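Side-chain contacts in Mll7089 protein (Mesorhizobium loti, PDB 2OZ8), which is of unproven function but probably binds magnesium and may act as a hydro-lyase of the enolase superfamily: residues A[147-150]-A[151-155]; A[203-206]-A[207-211]. All coordinates share one frame; numbering follows the deposited sequence.

Contact 1 of 2, residues A[147-150]-A[151-155]; sequences DAFV and SLFSH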
# COMPACT_ATOMS: atom_id res chain seq x y z
N ASP A 147 -15.79 47.23 11.89
CA ASP A 147 -16.94 47.62 12.70
C ASP A 147 -18.12 46.67 12.58
O ASP A 147 -18.73 46.34 13.60
CB ASP A 147 -17.45 49.05 12.43
CG ASP A 147 -18.72 49.36 13.24
OD1 ASP A 147 -18.56 49.58 14.47
OD2 ASP A 147 -19.88 49.33 12.71
N ALA A 148 -18.48 46.28 11.37
CA ALA A 148 -19.59 45.31 11.18
C ALA A 148 -19.34 43.93 11.82
O ALA A 148 -20.26 43.32 12.33
CB ALA A 148 -19.93 45.17 9.73
N PHE A 149 -18.08 43.46 11.78
CA PHE A 149 -17.65 42.22 12.37
C PHE A 149 -17.86 42.17 13.91
O PHE A 149 -18.51 41.25 14.42
CB PHE A 149 -16.19 42.00 11.93
CG PHE A 149 -15.50 40.80 12.52
CD1 PHE A 149 -15.43 39.58 11.81
CD2 PHE A 149 -14.81 40.90 13.73
CE1 PHE A 149 -14.72 38.45 12.32
CE2 PHE A 149 -14.12 39.81 14.26
CZ PHE A 149 -14.06 38.58 13.56
N VAL A 150 -17.34 43.14 14.65
CA VAL A 150 -17.51 43.08 16.13
C VAL A 150 -18.98 43.21 16.48
O VAL A 150 -19.49 42.61 17.44
CB VAL A 150 -16.59 44.05 16.99
CG1 VAL A 150 -15.87 44.98 16.16
CG2 VAL A 150 -17.42 44.82 18.05
N SER A 151 -19.65 44.00 15.66
CA SER A 151 -21.04 44.23 15.87
C SER A 151 -21.85 42.91 15.77
O SER A 151 -22.66 42.60 16.65
CB SER A 151 -21.51 45.30 14.89
OG SER A 151 -22.90 45.28 14.91
N LEU A 152 -21.59 42.11 14.73
CA LEU A 152 -22.24 40.80 14.59
C LEU A 152 -21.82 39.84 15.72
O LEU A 152 -22.68 39.21 16.37
CB LEU A 152 -21.89 40.21 13.21
CG LEU A 152 -22.58 38.92 12.77
CD1 LEU A 152 -22.45 38.79 11.24
CD2 LEU A 152 -22.02 37.65 13.49
N PHE A 153 -20.50 39.74 15.98
CA PHE A 153 -20.03 38.75 16.96
C PHE A 153 -20.35 39.13 18.39
O PHE A 153 -20.67 38.26 19.17
CB PHE A 153 -18.58 38.29 16.74
CG PHE A 153 -18.41 37.36 15.56
CD1 PHE A 153 -18.89 36.06 15.60
CD2 PHE A 153 -17.80 37.78 14.41
CE1 PHE A 153 -18.75 35.21 14.52
CE2 PHE A 153 -17.69 36.94 13.31
CZ PHE A 153 -18.16 35.67 13.36
N SER A 154 -20.33 40.42 18.73
CA SER A 154 -20.83 40.78 20.06
C SER A 154 -22.38 40.68 20.18
O SER A 154 -22.91 40.30 21.23
CB SER A 154 -20.26 42.12 20.52
OG SER A 154 -20.74 43.11 19.66
N HIS A 155 -23.13 40.96 19.12
CA HIS A 155 -24.52 40.52 19.15
C HIS A 155 -24.66 38.99 19.40
O HIS A 155 -25.41 38.59 20.30
CB HIS A 155 -25.31 40.91 17.91
CG HIS A 155 -26.77 40.60 18.03
ND1 HIS A 155 -27.41 39.64 17.27
CD2 HIS A 155 -27.72 41.12 18.86
CE1 HIS A 155 -28.69 39.60 17.62
NE2 HIS A 155 -28.90 40.49 18.58
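Phe149 and Phe153, one helical turn apart, form a T-shaped (edge-to-face) pair in which Phe153 presents its CD2-CE2 edge to a face of the Phe149 ring. The centroids lie 5.0 Å apart with the planes at 62°, and the nearest atoms are Phe149 CE1 and Phe153 CE2 at 3.5 Å. The first torsions differ: Phe149 holds CG anti to the backbone N (chi1 176°), whereas Phe153 turns CG anti to its carbonyl carbon (chi1 -74°), which brings its edge over the neighbouring ring. Both rings are buried, meeting Ile166 of strand 163-167 and Leu183 of helix 173-184. Were Phe149 replaced by an alanine, the edge of Phe153 would probably lose its aromatic face and a gap is likely to open beside Leu183 and Ile166.

Polar contacts follow the backbone. Phe153 N donates to Phe149 O at 2.9 Å in the regular helical bond. Val150 O receives two donors from one residue: Ser154 N at 2.7 Å and Ser154 OG at 2.6 Å, which reach it from opposite faces of the carbonyl plane.

The chemistry is thus divided by side: aromatic carbon anchors helix 146-158 against the barrel, while the hydroxyl of Ser154, a partly exposed residue, is bonded to the helix's own backbone.

Contact 2 of 2, residues A[203-206]-A[207-211]; sequences SKEA and LTKLV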
# COMPACT_ATOMS: atom_id res chain seq x y z
N SER A 203 -1.20 22.78 1.66
CA SER A 203 -1.08 21.97 2.90
C SER A 203 -0.05 22.42 3.92
O SER A 203 -0.42 22.57 5.11
CB SER A 203 -0.93 20.47 2.64
OG SER A 203 0.25 20.23 1.91
N LYS A 204 1.20 22.67 3.51
CA LYS A 204 2.20 23.06 4.53
C LYS A 204 2.01 24.46 5.03
O LYS A 204 2.24 24.75 6.21
CB LYS A 204 3.66 22.74 4.11
CG LYS A 204 4.75 22.98 5.16
CD LYS A 204 4.48 22.27 6.48
CE LYS A 204 4.64 20.72 6.37
NZ LYS A 204 6.03 20.23 6.17
N GLU A 205 1.54 25.35 4.15
CA GLU A 205 1.07 26.69 4.53
C GLU A 205 -0.07 26.65 5.55
O GLU A 205 0.01 27.34 6.56
CB GLU A 205 0.59 27.45 3.30
CG GLU A 205 0.13 28.87 3.63
CD GLU A 205 -0.65 29.51 2.49
OE1 GLU A 205 -0.97 28.87 1.46
OE2 GLU A 205 -0.95 30.70 2.62
N ALA A 206 -1.10 25.83 5.33
CA ALA A 206 -2.17 25.62 6.38
C ALA A 206 -1.55 25.27 7.72
O ALA A 206 -1.82 25.90 8.73
CB ALA A 206 -3.15 24.58 5.99
N LEU A 207 -0.67 24.27 7.70
CA LEU A 207 -0.05 23.80 8.93
C LEU A 207 0.84 24.84 9.65
O LEU A 207 0.79 24.94 10.87
CB LEU A 207 0.70 22.49 8.65
CG LEU A 207 1.37 21.71 9.77
CD1 LEU A 207 0.70 21.78 11.14
CD2 LEU A 207 1.42 20.31 9.29
N THR A 208 1.63 25.62 8.93
CA THR A 208 2.43 26.66 9.59
C THR A 208 1.58 27.81 10.09
O THR A 208 1.88 28.39 11.11
CB THR A 208 3.58 27.19 8.69
OG1 THR A 208 3.03 27.89 7.58
CG2 THR A 208 4.44 26.02 8.15
N LYS A 209 0.50 28.11 9.39
CA LYS A 209 -0.49 29.07 9.89
C LYS A 209 -1.24 28.59 11.14
O LYS A 209 -1.39 29.33 12.11
CB LYS A 209 -1.42 29.50 8.75
CG LYS A 209 -0.63 30.41 7.79
CD LYS A 209 -1.39 30.96 6.67
CE LYS A 209 -0.45 31.63 5.72
NZ LYS A 209 -1.20 32.40 4.69
N LEU A 210 -1.65 27.33 11.15
CA LEU A 210 -2.21 26.75 12.36
C LEU A 210 -1.24 26.80 13.54
O LEU A 210 -1.64 27.09 14.70
CB LEU A 210 -2.73 25.32 12.11
CG LEU A 210 -3.94 25.34 11.15
CD1 LEU A 210 -4.27 23.97 10.60
CD2 LEU A 210 -5.15 26.00 11.83
N VAL A 211 0.04 26.57 13.28
CA VAL A 211 1.03 26.66 14.36
C VAL A 211 1.13 28.12 14.88
O VAL A 211 1.09 28.35 16.10
CB VAL A 211 2.43 26.14 13.89
CG1 VAL A 211 3.55 26.56 14.87
CG2 VAL A 211 2.39 24.62 13.63
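Glu205 O is gripped by two donors from the next turn of the helix. Lys209 N donates to Glu205 O at 3.0 Å in the regular helical bond, while Thr208 OG1 reaches Glu205 O from the side at 3.2 Å, with a C=O...donor angle of only 115°. The hydroxyl gets there because OG1 lies between the backbone N and carbonyl carbon of Thr208 (chi1 66°), folded back over the preceding turn; the methyl Thr208 CG2 then faces Lys204, 4.1 Å from Lys204 CD, where the two side chains cross at about a right angle.

This is the first part of helix 203-215, the helix of a beta-alpha-beta unit between strands 192-196 and 222-224 in the barrel of the enolase superfamily. Near its start Glu205 and Lys209 form an i to i+4 salt bridge. Their extended chains run side by side in the same direction, and Lys209 NZ meets the anti lone pair of Glu205 OE2 at 2.7 Å. The aliphatic part of the lysine rests on the glutamate stem, Lys209 CE lying 3.5 Å from Glu205 CG. The other carboxylate oxygen, OE1, accepts from Thr202 N, so the carboxylate is held through both of its oxygens. Lys204 bends its chain the other way, and its NZ is bound in the second subunit by Asp268 and by the carbonyls of Val242 and Arg239.

In the fold
Contact 1 and contact 2 each lie within a single helix, 146-158 and 203-215, and follow in series along the chain, with helix 173-184 between them. Their centres are 27 Å apart and their nearest atoms about 16 Å apart, so they do not touch. Both helices belong to beta-alpha-beta units of the same barrel domain, whose parallel strands 132-138, 163-167, 192-196 and 222-224 run in consecutive order. The two illustrate how one repeated architecture serves different surroundings: residues 147-155 pack inward against a strand and the next helix of their own chain, whereas residues 203-211 also meet a second subunit, joining the barrel to the assembly.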